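Local structure of hypothetical protein Rv2991 (1RFE) at residues A16-S21 with T82-S87; Q35-A40 with A61-R66; M41-I46 with F72-G77; E99-V104 with Q126-R131. The protein is of unknown function but binds the deazaflavin coenzyme F420 and probably acts as an oxidoreductase. All coordinates share one frame; numbering follows the deposited sequence. Where two conformers were deposited one is given.

Contact 1: residues A16-S21 with T82-S87; sequences ADFVNS and TLRGVS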
loop_
_atom_site.group_PDB
_atom_site.type_symbol
_atom_site.label_atom_id
_atom_site.label_comp_id
_atom_site.label_asym_id
_atom_site.label_seq_id
_atom_site.Cartn_x
_atom_site.Cartn_y
_atom_site.Cartn_z
ATOM N N ALA A 16 4.770 2.364 10.429
ATOM C CA ALA A 16 5.579 3.218 9.545
ATOM C C ALA A 16 6.757 2.476 8.899
ATOM O O ALA A 16 6.866 2.481 7.696
ATOM C CB ALA A 16 6.015 4.488 10.259
ATOM N N ASP A 17 7.584 1.800 9.702
ATOM C CA ASP A 17 8.694 0.987 9.210
ATOM C C ASP A 17 8.240 -0.093 8.269
ATOM O O ASP A 17 8.876 -0.325 7.258
ATOM C CB ASP A 17 9.512 0.339 10.376
ATOM C CG ASP A 17 10.280 1.369 11.214
ATOM O OD1 ASP A 17 10.184 2.600 10.910
ATOM O OD2 ASP A 17 11.019 1.059 12.213
ATOM N N PHE A 18 7.115 -0.724 8.577
ATOM C CA PHE A 18 6.597 -1.825 7.774
ATOM C C PHE A 18 6.101 -1.309 6.391
ATOM O O PHE A 18 6.365 -1.922 5.367
ATOM C CB PHE A 18 5.485 -2.591 8.541
ATOM C CG PHE A 18 4.989 -3.813 7.839
ATOM C CD1 PHE A 18 5.809 -4.931 7.708
ATOM C CD2 PHE A 18 3.678 -3.861 7.312
ATOM C CE1 PHE A 18 5.353 -6.093 7.063
ATOM C CE2 PHE A 18 3.229 -4.980 6.661
ATOM C CZ PHE A 18 4.064 -6.122 6.524
ATOM N N VAL A 19 5.416 -0.179 6.378
ATOM C CA VAL A 19 4.959 0.450 5.120
ATOM C C VAL A 19 6.173 0.855 4.246
ATOM O O VAL A 19 6.143 0.675 3.041
ATOM C CB VAL A 19 4.075 1.665 5.393
ATOM C CG1 VAL A 19 3.949 2.554 4.168
ATOM C CG2 VAL A 19 2.642 1.256 5.870
ATOM N N ASN A 20 7.223 1.422 4.856
ATOM C CA ASN A 20 8.449 1.763 4.139
ATOM C C ASN A 20 9.224 0.561 3.672
ATOM O O ASN A 20 9.807 0.590 2.586
ATOM C CB ASN A 20 9.358 2.667 4.995
ATOM C CG ASN A 20 8.907 4.099 4.986
ATOM O OD1 ASN A 20 8.735 4.739 6.052
ATOM N ND2 ASN A 20 8.717 4.630 3.794
ATOM N N SER A 21 9.206 -0.516 4.452
ATOM C CA SER A 21 9.936 -1.722 4.100
ATOM C C SER A 21 9.286 -2.646 3.092
ATOM O O SER A 21 9.994 -3.272 2.309
ATOM C CB SER A 21 10.210 -2.545 5.350
ATOM O OG SER A 21 10.965 -1.706 6.152
ATOM N N THR A 82 5.377 -15.846 12.663
ATOM C CA THR A 82 5.935 -14.633 12.037
ATOM C C THR A 82 4.941 -13.810 11.189
ATOM O O THR A 82 5.363 -12.804 10.545
ATOM C CB THR A 82 7.163 -14.974 11.140
ATOM O OG1 THR A 82 6.838 -15.990 10.173
ATOM C CG2 THR A 82 8.345 -15.547 11.958
ATOM N N LEU A 83 3.652 -14.182 11.171
ATOM C CA LEU A 83 2.691 -13.412 10.372
ATOM C C LEU A 83 2.670 -11.999 10.904
ATOM O O LEU A 83 2.601 -11.790 12.105
ATOM C CB LEU A 83 1.242 -13.948 10.394
ATOM C CG LEU A 83 1.034 -15.425 10.151
ATOM C CD1 LEU A 83 -0.421 -15.860 10.464
ATOM C CD2 LEU A 83 1.481 -15.843 8.729
ATOM N N ARG A 84 2.794 -11.041 9.996
ATOM C CA ARG A 84 2.613 -9.661 10.336
ATOM C C ARG A 84 2.009 -8.869 9.175
ATOM O O ARG A 84 2.118 -9.253 7.987
ATOM C CB ARG A 84 3.873 -9.021 10.822
ATOM C CG ARG A 84 5.133 -9.286 10.099
ATOM C CD ARG A 84 6.147 -8.111 10.312
ATOM N NE ARG A 84 7.175 -8.088 9.295
ATOM C CZ ARG A 84 8.379 -7.567 9.428
ATOM N NH1 ARG A 84 8.790 -7.017 10.582
ATOM N NH2 ARG A 84 9.199 -7.613 8.380
ATOM N N GLY A 85 1.336 -7.790 9.544
ATOM C CA GLY A 85 0.630 -7.029 8.573
ATOM C C GLY A 85 -0.104 -5.823 9.110
ATOM O O GLY A 85 -0.168 -5.579 10.310
ATOM N N VAL A 86 -0.663 -5.076 8.164
ATOM C CA VAL A 86 -1.428 -3.908 8.475
ATOM C C VAL A 86 -2.497 -3.742 7.378
ATOM O O VAL A 86 -2.234 -3.913 6.189
ATOM C CB VAL A 86 -0.556 -2.668 8.653
ATOM C CG1 VAL A 86 0.192 -2.330 7.359
ATOM C CG2 VAL A 86 -1.352 -1.533 9.099
ATOM N N SER A 87 -3.697 -3.431 7.820
ATOM C CA SER A 87 -4.868 -3.375 6.962
ATOM C C SER A 87 -5.515 -2.006 7.186
ATOM O O SER A 87 -5.835 -1.647 8.339
ATOM C CB SER A 87 -5.838 -4.493 7.376
ATOM O OG SER A 87 -6.935 -4.555 6.489
#
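The F18 ring lies against one face of the R84 guanidinium: CD1 of the phenyl sits above that plane, offset toward its rim, and CE1 comes 3.5 Å from R84 NE. The two planes are 63° apart, so the ring leans against the cation instead of stacking on it. Round the phenyl, V86 CG1 sits at the edge near the ring plane, while G85 CA approaches obliquely. This is a helix packed across a strand of the split β-barrel of the pyridoxamine 5'-phosphate oxidase-like family: helix 12-21 crosses strand 84-95 at 95°, with the short axes 9.3 Å apart at their closest.

F18 carries the helix side of the contact. Its CG is anti to the backbone N (chi1 -175°), which sends the ring out from the helix to reach three successive strand residues. F18 CD2 touches V86 CG1 at 3.8 Å, and F18 CE2 rests 3.8 Å from G85 CA, where glycine offers bare backbone to the phenyl rim. The R84 chain is extended from CG to NE and slants across the ring, bringing CD within 3.9 Å of F18 CE1.

The cation itself is spoken for: R84 NE makes a salt bridge with D76 on the neighbouring strand 69-76, which probably holds the guanidinium in its tilted position against the phenyl. L74 of that strand also touches F18. Back in the helix, D17 O takes two donors from opposite faces of its plane, S21 N at 2.8 Å and S21 OG at 2.7 Å.

Contact 2: residues Q35-A40 with A61-R66; sequences QPHLTA and AVNLRR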
loop_
_atom_site.group_PDB
_atom_site.type_symbol
_atom_site.label_atom_id
_atom_site.label_comp_id
_atom_site.label_asym_id
_atom_site.label_seq_id
_atom_site.Cartn_x
_atom_site.Cartn_y
_atom_site.Cartn_z
ATOM N N GLN A 35 -19.081 -4.964 -6.272
ATOM C CA GLN A 35 -18.028 -6.013 -6.238
ATOM C C GLN A 35 -16.664 -5.483 -5.893
ATOM O O GLN A 35 -16.220 -4.564 -6.533
ATOM C CB GLN A 35 -17.908 -6.724 -7.593
ATOM C CG GLN A 35 -16.891 -7.902 -7.609
ATOM C CD GLN A 35 -17.383 -9.174 -6.974
ATOM O OE1 GLN A 35 -18.537 -9.522 -7.118
ATOM N NE2 GLN A 35 -16.470 -9.933 -6.352
ATOM N N PRO A 36 -15.974 -6.058 -4.905
ATOM C CA PRO A 36 -14.626 -5.606 -4.615
ATOM C C PRO A 36 -13.668 -5.935 -5.774
ATOM O O PRO A 36 -13.670 -7.044 -6.276
ATOM C CB PRO A 36 -14.241 -6.345 -3.351
ATOM C CG PRO A 36 -15.377 -7.054 -2.913
ATOM C CD PRO A 36 -16.408 -7.105 -3.983
ATOM N N HIS A 37 -12.927 -4.931 -6.214
ATOM C CA HIS A 37 -12.020 -5.066 -7.342
ATOM C C HIS A 37 -10.630 -5.049 -6.746
ATOM O O HIS A 37 -10.238 -4.046 -6.152
ATOM C CB HIS A 37 -12.187 -3.911 -8.336
ATOM C CG HIS A 37 -13.333 -4.089 -9.293
ATOM N ND1 HIS A 37 -13.812 -3.053 -10.080
ATOM C CD2 HIS A 37 -14.080 -5.182 -9.604
ATOM C CE1 HIS A 37 -14.794 -3.510 -10.844
ATOM N NE2 HIS A 37 -14.996 -4.788 -10.551
ATOM N N LEU A 38 -9.899 -6.162 -6.909
ATOM C CA LEU A 38 -8.589 -6.323 -6.288
ATOM C C LEU A 38 -7.413 -6.228 -7.243
ATOM O O LEU A 38 -7.426 -6.855 -8.297
ATOM C CB LEU A 38 -8.523 -7.663 -5.599
ATOM C CG LEU A 38 -9.558 -7.992 -4.523
ATOM C CD1 LEU A 38 -9.240 -9.367 -3.856
ATOM C CD2 LEU A 38 -9.740 -6.812 -3.488
ATOM N N THR A 39 -6.362 -5.491 -6.849
ATOM C CA THR A 39 -5.116 -5.429 -7.638
ATOM C C THR A 39 -3.919 -5.451 -6.687
ATOM O O THR A 39 -4.008 -4.968 -5.569
ATOM C CB THR A 39 -5.056 -4.157 -8.516
ATOM O OG1 THR A 39 -4.924 -3.000 -7.685
ATOM C CG2 THR A 39 -6.360 -3.917 -9.304
ATOM N N ALA A 40 -2.814 -6.089 -7.096
ATOM C CA ALA A 40 -1.580 -6.072 -6.339
ATOM C C ALA A 40 -0.738 -4.877 -6.849
ATOM O O ALA A 40 -0.459 -4.792 -8.035
ATOM C CB ALA A 40 -0.849 -7.316 -6.562
ATOM N N ALA A 61 -9.217 4.056 -11.106
ATOM C CA ALA A 61 -9.478 5.494 -11.088
ATOM C C ALA A 61 -10.966 5.801 -11.322
ATOM O O ALA A 61 -11.513 6.677 -10.686
ATOM C CB ALA A 61 -8.646 6.191 -12.108
ATOM N N VAL A 62 -11.589 5.055 -12.216
ATOM C CA VAL A 62 -13.030 5.142 -12.474
ATOM C C VAL A 62 -13.858 4.697 -11.265
ATOM O O VAL A 62 -14.745 5.422 -10.828
ATOM C CB VAL A 62 -13.430 4.366 -13.783
ATOM C CG1 VAL A 62 -14.955 4.040 -13.818
ATOM C CG2 VAL A 62 -13.031 5.171 -15.004
ATOM N N ASN A 63 -13.478 3.592 -10.631
ATOM C CA ASN A 63 -14.149 3.184 -9.393
ATOM C C ASN A 63 -14.028 4.272 -8.352
ATOM O O ASN A 63 -14.978 4.616 -7.613
ATOM C CB ASN A 63 -13.568 1.895 -8.800
ATOM C CG ASN A 63 -13.821 0.662 -9.629
ATOM O OD1 ASN A 63 -13.159 -0.378 -9.378
ATOM N ND2 ASN A 63 -14.721 0.731 -10.649
ATOM N N LEU A 64 -12.850 4.862 -8.292
ATOM C CA LEU A 64 -12.582 5.737 -7.182
ATOM C C LEU A 64 -13.248 7.129 -7.248
ATOM O O LEU A 64 -13.447 7.754 -6.236
ATOM C CB LEU A 64 -11.092 5.908 -6.988
ATOM C CG LEU A 64 -10.418 4.729 -6.299
ATOM C CD1 LEU A 64 -8.895 4.952 -6.304
ATOM C CD2 LEU A 64 -10.914 4.494 -4.922
ATOM N N ARG A 65 -13.538 7.601 -8.433
ATOM C CA ARG A 65 -14.187 8.896 -8.607
ATOM C C ARG A 65 -15.652 8.724 -8.280
ATOM O O ARG A 65 -16.277 9.642 -7.727
ATOM C CB ARG A 65 -14.027 9.402 -10.054
ATOM C CG ARG A 65 -12.635 10.021 -10.366
ATOM C CD ARG A 65 -12.474 10.579 -11.790
ATOM N NE ARG A 65 -11.067 10.591 -12.213
ATOM C CZ ARG A 65 -10.477 9.767 -13.118
ATOM N NH1 ARG A 65 -11.139 8.814 -13.770
ATOM N NH2 ARG A 65 -9.166 9.923 -13.364
ATOM N N ARG A 66 -16.181 7.547 -8.621
ATOM C CA ARG A 66 -17.575 7.166 -8.353
ATOM C C ARG A 66 -17.781 6.887 -6.866
ATOM O O ARG A 66 -18.792 7.252 -6.315
ATOM C CB ARG A 66 -17.964 5.936 -9.206
ATOM C CG ARG A 66 -19.457 5.555 -9.109
ATOM C CD ARG A 66 -19.930 4.361 -9.935
#
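N63 OD1 is gripped by two donors, H37 ND1 at 2.8 Å and the T29 hydroxyl. The first of these is the whole contact between 35-40 and 61-66: a strand residue reaches over to a helix residue, and the CA atoms of H37 and N63 stay 8.8 Å apart. H37 was deposited in two conformers, so the bond is certain for one of them only.

The bond is fairly straight, with 157° at the hydrogen, consistent with a hydrogen on ND1. It is set a little off both flat groups: OD1 lies slightly out of the imidazole plane, and ND1 is tilted 16° from the amide's carbonyl plane. The side chains cross at about a right angle, yet ring and amide planes stay only 32° apart, and the oxygen meets the imidazole at its edge, by ND1. Q35 O lies over one imidazole face, offset toward the rim.

On the helix side, the amide's other end makes a weak hydrogen bond from ND2 to Q59 OE1, one turn earlier; together with the two donors on OD1 this should limit rotation of the group. T29 is also the backbone partner of H37 on strand 25-30, so the two donors to OD1 come from neighbouring antiparallel strands. The arrangement ties helix 59-66 to a β-hairpin of the split barrel seen in the PNPOx-like family.

Contact 3: residues M41-I46 with F72-G77; sequences MWYAVI and FLLEDG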
loop_
_atom_site.group_PDB
_atom_site.type_symbol
_atom_site.label_atom_id
_atom_site.label_comp_id
_atom_site.label_asym_id
_atom_site.label_seq_id
_atom_site.Cartn_x
_atom_site.Cartn_y
_atom_site.Cartn_z
HETATM N N MSE A 41 -0.364 -3.968 -5.951
HETATM C CA MSE A 41 0.174 -2.659 -6.306
HETATM C C MSE A 41 1.568 -2.466 -5.635
HETATM O O MSE A 41 1.708 -2.718 -4.467
HETATM C CB MSE A 41 -0.765 -1.531 -5.779
HETATM C CG MSE A 41 -2.173 -1.413 -6.470
HETATM SE SE MSE A 41 -1.934 -1.134 -8.339
HETATM C CE MSE A 41 -1.578 0.734 -8.269
ATOM N N TRP A 42 2.548 -1.981 -6.399
ATOM C CA TRP A 42 3.671 -1.238 -5.841
ATOM C C TRP A 42 3.204 0.149 -5.487
ATOM O O TRP A 42 2.157 0.595 -5.936
ATOM C CB TRP A 42 4.810 -1.118 -6.809
ATOM C CG TRP A 42 5.549 -2.398 -7.027
ATOM C CD1 TRP A 42 5.358 -3.589 -6.394
ATOM C CD2 TRP A 42 6.621 -2.600 -7.938
ATOM N NE1 TRP A 42 6.247 -4.529 -6.868
ATOM C CE2 TRP A 42 7.042 -3.939 -7.811
ATOM C CE3 TRP A 42 7.298 -1.771 -8.839
ATOM C CZ2 TRP A 42 8.093 -4.479 -8.576
ATOM C CZ3 TRP A 42 8.363 -2.312 -9.607
ATOM C CH2 TRP A 42 8.731 -3.640 -9.470
ATOM N N TYR A 43 3.970 0.831 -4.659
ATOM C CA TYR A 43 3.499 2.111 -4.163
ATOM C C TYR A 43 4.575 3.070 -3.801
ATOM O O TYR A 43 5.781 2.703 -3.627
ATOM C CB TYR A 43 2.505 1.910 -3.003
ATOM C CG TYR A 43 3.053 1.198 -1.816
ATOM C CD1 TYR A 43 3.603 1.907 -0.738
ATOM C CD2 TYR A 43 3.028 -0.191 -1.753
ATOM C CE1 TYR A 43 4.116 1.213 0.389
ATOM C CE2 TYR A 43 3.529 -0.873 -0.614
ATOM C CZ TYR A 43 4.063 -0.168 0.437
ATOM O OH TYR A 43 4.559 -0.867 1.529
ATOM N N ALA A 44 4.127 4.316 -3.696
ATOM C CA ALA A 44 4.913 5.401 -3.152
ATOM C C ALA A 44 4.560 5.669 -1.702
ATOM O O ALA A 44 3.452 5.331 -1.233
ATOM C CB ALA A 44 4.753 6.678 -3.987
ATOM N N VAL A 45 5.518 6.268 -0.994
ATOM C CA VAL A 45 5.318 6.741 0.379
ATOM C C VAL A 45 5.761 8.195 0.498
ATOM O O VAL A 45 6.941 8.520 0.264
ATOM C CB VAL A 45 6.083 5.887 1.441
ATOM C CG1 VAL A 45 5.652 6.283 2.819
ATOM C CG2 VAL A 45 5.832 4.342 1.252
ATOM N N ILE A 46 4.843 9.073 0.859
ATOM C CA ILE A 46 5.122 10.507 0.929
ATOM C C ILE A 46 4.525 11.112 2.210
ATOM O O ILE A 46 3.328 11.026 2.427
ATOM C CB ILE A 46 4.509 11.202 -0.271
ATOM C CG1 ILE A 46 5.081 10.619 -1.574
ATOM C CG2 ILE A 46 4.715 12.729 -0.169
ATOM C CD1 ILE A 46 4.279 10.941 -2.743
ATOM N N PHE A 72 -6.641 -1.219 1.778
ATOM C CA PHE A 72 -5.285 -1.571 1.320
ATOM C C PHE A 72 -4.657 -2.435 2.376
ATOM O O PHE A 72 -4.691 -2.083 3.549
ATOM C CB PHE A 72 -4.481 -0.300 1.041
ATOM C CG PHE A 72 -3.205 -0.517 0.275
ATOM C CD1 PHE A 72 -3.220 -0.661 -1.088
ATOM C CD2 PHE A 72 -1.983 -0.558 0.934
ATOM C CE1 PHE A 72 -2.029 -0.855 -1.776
ATOM C CE2 PHE A 72 -0.809 -0.731 0.257
ATOM C CZ PHE A 72 -0.832 -0.879 -1.110
ATOM N N LEU A 73 -4.061 -3.559 1.957
ATOM C CA LEU A 73 -3.520 -4.554 2.872
ATOM C C LEU A 73 -2.060 -4.906 2.535
ATOM O O LEU A 73 -1.733 -5.217 1.399
ATOM C CB LEU A 73 -4.383 -5.836 2.851
ATOM C CG LEU A 73 -4.032 -6.965 3.876
ATOM C CD1 LEU A 73 -5.222 -7.832 4.274
ATOM C CD2 LEU A 73 -2.970 -7.933 3.336
ATOM N N LEU A 74 -1.215 -4.855 3.555
ATOM C CA LEU A 74 0.163 -5.294 3.503
ATOM C C LEU A 74 0.351 -6.447 4.470
ATOM O O LEU A 74 -0.099 -6.379 5.599
ATOM C CB LEU A 74 1.095 -4.153 3.935
ATOM C CG LEU A 74 1.230 -2.944 3.016
ATOM C CD1 LEU A 74 1.873 -1.772 3.712
ATOM C CD2 LEU A 74 2.022 -3.359 1.757
ATOM N N GLU A 75 1.094 -7.460 4.055
ATOM C CA GLU A 75 1.288 -8.625 4.866
ATOM C C GLU A 75 2.582 -9.314 4.505
ATOM O O GLU A 75 2.973 -9.353 3.318
ATOM C CB GLU A 75 0.057 -9.565 4.693
ATOM C CG GLU A 75 0.260 -11.031 4.351
ATOM C CD GLU A 75 0.821 -11.327 2.976
ATOM O OE1 GLU A 75 0.348 -10.751 1.971
ATOM O OE2 GLU A 75 1.741 -12.171 2.913
ATOM N N ASP A 76 3.262 -9.861 5.514
ATOM C CA ASP A 76 4.292 -10.820 5.211
ATOM C C ASP A 76 4.450 -11.875 6.301
ATOM O O ASP A 76 3.612 -11.975 7.189
ATOM C CB ASP A 76 5.593 -10.097 4.869
ATOM C CG ASP A 76 6.315 -9.559 6.072
ATOM O OD1 ASP A 76 5.783 -9.561 7.204
ATOM O OD2 ASP A 76 7.449 -9.055 5.967
ATOM N N GLY A 77 5.480 -12.693 6.197
ATOM C CA GLY A 77 5.673 -13.772 7.160
ATOM C C GLY A 77 5.214 -15.104 6.581
ATOM O O GLY A 77 4.136 -15.192 6.011
#
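M41 and F72 make the nearest backbone approach of the two segments, with CA atoms 9.4 Å apart, a distance that fits strands one place removed from each other in the sheet. Strand 25-30 runs between them, its G25 bonding to M41 and its T26 to L73. Strand 36-46 is interrupted near W42 and Y43, then resumes at A44, while 72-76 continues as regular strand. The contact is therefore made by side chains alone.

Its centre is a T-shaped aromatic pair. F72 presents its edge to the face of Y43, with ring centroids 5.7 Å apart and planes at 85°. F72 CZ leads, 4.0 Å from Y43 CD2. The same phenyl edge also meets M41 CB, which lies 4.3 Å from F72 CE1; beyond CB the selenomethionine chain turns away.

L74 comes from the opposite direction to Y43 and closes on the phenol end. Both its methyls, CD1 and CD2, lie 3.6 Å from Y43 OH, and CD2 is also 3.8 Å from Y43 CE2. Y43 CG stands between its own backbone N and carbonyl carbon (chi1 60°), an orientation that directs the ring toward strand 69-76. Though two leucine methyls lie against it, the buried hydroxyl has a partner in V19 O of helix 12-21. R111 makes a cation-pi contact with the ring and bonds to Y43 O. With L52 and I50 of strand 49-55 touching Y43 and F72 respectively, the cluster belongs to the apolar interior of the curled antiparallel sheet that forms the split β-barrel.

Contact 4: residues E99-V104 with Q126-R131; sequences EALHRV and QMMNKR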
loop_
_atom_site.group_PDB
_atom_site.type_symbol
_atom_site.label_atom_id
_atom_site.label_comp_id
_atom_site.label_asym_id
_atom_site.label_seq_id
_atom_site.Cartn_x
_atom_site.Cartn_y
_atom_site.Cartn_z
ATOM N N GLU A 99 3.309 18.732 -9.323
ATOM C CA GLU A 99 4.358 18.573 -8.317
ATOM C C GLU A 99 4.135 17.282 -7.530
ATOM O O GLU A 99 5.070 16.543 -7.273
ATOM C CB GLU A 99 4.408 19.780 -7.389
ATOM C CG GLU A 99 5.490 19.703 -6.333
ATOM N N ALA A 100 2.872 17.033 -7.162
ATOM C CA ALA A 100 2.512 15.839 -6.448
ATOM C C ALA A 100 2.820 14.592 -7.237
ATOM O O ALA A 100 3.262 13.626 -6.632
ATOM C CB ALA A 100 1.095 15.840 -6.040
ATOM N N LEU A 101 2.519 14.585 -8.535
ATOM C CA LEU A 101 2.795 13.410 -9.366
ATOM C C LEU A 101 4.277 13.124 -9.440
ATOM O O LEU A 101 4.692 11.989 -9.423
ATOM C CB LEU A 101 2.302 13.582 -10.784
ATOM C CG LEU A 101 0.798 13.794 -11.008
ATOM C CD1 LEU A 101 0.551 14.009 -12.502
ATOM C CD2 LEU A 101 -0.002 12.625 -10.452
ATOM N N HIS A 102 5.072 14.178 -9.520
ATOM C CA HIS A 102 6.496 14.012 -9.639
ATOM C C HIS A 102 7.072 13.365 -8.337
ATOM O O HIS A 102 7.891 12.448 -8.410
ATOM C CB HIS A 102 7.157 15.375 -9.919
ATOM C CG HIS A 102 8.634 15.296 -9.958
ATOM N ND1 HIS A 102 9.296 14.656 -10.980
ATOM C CD2 HIS A 102 9.576 15.668 -9.061
ATOM C CE1 HIS A 102 10.597 14.709 -10.744
ATOM N NE2 HIS A 102 10.794 15.313 -9.588
ATOM N N ARG A 103 6.601 13.814 -7.175
ATOM C CA ARG A 103 6.920 13.167 -5.888
ATOM C C ARG A 103 6.522 11.664 -5.833
ATOM O O ARG A 103 7.259 10.850 -5.284
ATOM C CB ARG A 103 6.233 13.934 -4.743
ATOM C CG ARG A 103 6.725 15.366 -4.564
ATOM C CD ARG A 103 6.429 15.998 -3.206
ATOM N NE ARG A 103 5.028 16.409 -3.146
ATOM C CZ ARG A 103 4.539 17.653 -3.332
ATOM N NH1 ARG A 103 5.316 18.694 -3.527
ATOM N NH2 ARG A 103 3.230 17.849 -3.281
ATOM N N VAL A 104 5.361 11.310 -6.401
ATOM C CA VAL A 104 4.932 9.905 -6.516
ATOM C C VAL A 104 5.939 9.178 -7.377
ATOM O O VAL A 104 6.474 8.144 -6.955
ATOM C CB VAL A 104 3.445 9.763 -7.054
ATOM C CG1 VAL A 104 3.119 8.313 -7.461
ATOM C CG2 VAL A 104 2.500 10.214 -5.994
ATOM N N GLN A 126 8.042 10.048 -17.905
ATOM C CA GLN A 126 7.362 9.101 -18.787
ATOM C C GLN A 126 6.536 8.044 -18.045
ATOM O O GLN A 126 5.454 7.679 -18.483
ATOM C CB GLN A 126 8.376 8.396 -19.701
ATOM C CG GLN A 126 7.840 7.991 -21.056
ATOM C CD GLN A 126 8.924 7.252 -21.850
ATOM O OE1 GLN A 126 9.699 7.875 -22.593
ATOM N NE2 GLN A 126 8.998 5.945 -21.664
HETATM N N MSE A 127 7.045 7.566 -16.931
HETATM C CA MSE A 127 6.293 6.681 -16.039
HETATM C C MSE A 127 4.963 7.356 -15.614
HETATM O O MSE A 127 3.911 6.698 -15.538
HETATM C CB MSE A 127 7.148 6.325 -14.808
HETATM C CG MSE A 127 6.398 5.687 -13.599
HETATM SE SE MSE A 127 7.405 5.963 -11.885
HETATM C CE MSE A 127 8.899 4.788 -12.300
HETATM N N MSE A 128 5.016 8.655 -15.376
HETATM C CA MSE A 128 3.886 9.383 -14.776
HETATM C C MSE A 128 2.993 10.116 -15.807
HETATM O O MSE A 128 2.005 10.733 -15.435
HETATM C CB MSE A 128 4.413 10.387 -13.761
HETATM C CG MSE A 128 5.064 9.789 -12.552
HETATM SE SE MSE A 128 3.977 8.422 -11.617
HETATM C CE MSE A 128 2.538 9.638 -10.913
ATOM N N ASN A 129 3.382 10.030 -17.077
ATOM C CA ASN A 129 2.647 10.593 -18.223
ATOM C C ASN A 129 1.223 10.023 -18.362
ATOM O O ASN A 129 1.047 8.829 -18.478
ATOM C CB ASN A 129 3.445 10.310 -19.510
ATOM C CG ASN A 129 2.803 10.920 -20.739
ATOM O OD1 ASN A 129 2.512 10.214 -21.726
ATOM N ND2 ASN A 129 2.565 12.230 -20.688
ATOM N N LYS A 130 0.207 10.879 -18.304
ATOM C CA LYS A 130 -1.223 10.462 -18.383
ATOM C C LYS A 130 -1.637 9.599 -17.185
ATOM O O LYS A 130 -2.565 8.763 -17.270
ATOM C CB LYS A 130 -1.559 9.691 -19.688
ATOM C CG LYS A 130 -0.927 10.217 -20.971
ATOM C CD LYS A 130 -1.788 11.272 -21.667
ATOM C CE LYS A 130 -1.300 11.537 -23.105
ATOM N NZ LYS A 130 -0.581 12.818 -23.270
ATOM N N ARG A 131 -0.910 9.755 -16.087
ATOM C CA ARG A 131 -1.253 9.046 -14.882
ATOM C C ARG A 131 -1.739 10.035 -13.832
ATOM O O ARG A 131 -1.514 11.234 -13.935
ATOM C CB ARG A 131 -0.076 8.215 -14.393
ATOM C CG ARG A 131 0.289 7.138 -15.405
ATOM C CD ARG A 131 0.990 5.961 -14.834
ATOM N NE ARG A 131 1.365 4.998 -15.878
ATOM C CZ ARG A 131 1.048 3.689 -15.864
ATOM N NH1 ARG A 131 0.338 3.139 -14.866
ATOM N NH2 ARG A 131 1.462 2.918 -16.872
#
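Van der Waals packing between L101, V104 and the selenomethionine M128 makes up most of this contact. M128 CE does most of the touching: it lies 3.7 Å from V104 CG1 and 3.9 Å from L101 CD2. The side chain sets out anti to its carbonyl carbon (chi1 -66°) and then bends at chi2 and chi3, curling its end methyl in against the helix instead of letting it run on past. It crosses L101 obliquely and V104 at about a right angle.

Carbon-to-oxygen contacts come next. The same M128 CE touches the helix backbone, 3.5 Å from L101 O, and L101 CD1 in return rests 3.7 Å from R131 O. L101 thus reaches over to the far end of the turn while M128 occupies the surface between it and V104.

After helix 122-127, a type II β-turn from M128 to R131 leads into strand 131-138 of the split barrel. R131 N bonds to M128 O at 3.1 Å, and K130, third in the turn, has the positive phi of 65° this type calls for. N129 and K130 direct their side chains away from the helix.

No hydrogen bond crosses between the two segments; polar links run to other parts of the chain. K130 bonds through its backbone to A56, and R131 NH1 makes a long, weak ion pair with E53, on strand 49-55. That strand also supplies W51, which touches V104.

How the contacts relate
Contacts 1 and 3 form one continuous packed region, their centres about 8 Å apart, because helix 12-21 covers strands 69-76 and 84-95, which are neighbours in the antiparallel sheet. Contact 2 shares strand 36-46 with contact 3, their centres about 16 Å apart, but lies across the chain's centre from contact 1. Contact 4 comes last in the sequence, after the other three have closed; it meets contact 3 where A44 and I46 pack on R103 and V104 of helix 98-112. Contacts 1 and 4 have centres about 26 Å apart. Helices 12-21, 59-66 and 98-112 thus pack at separate places on the one curled sheet that forms the split barrel.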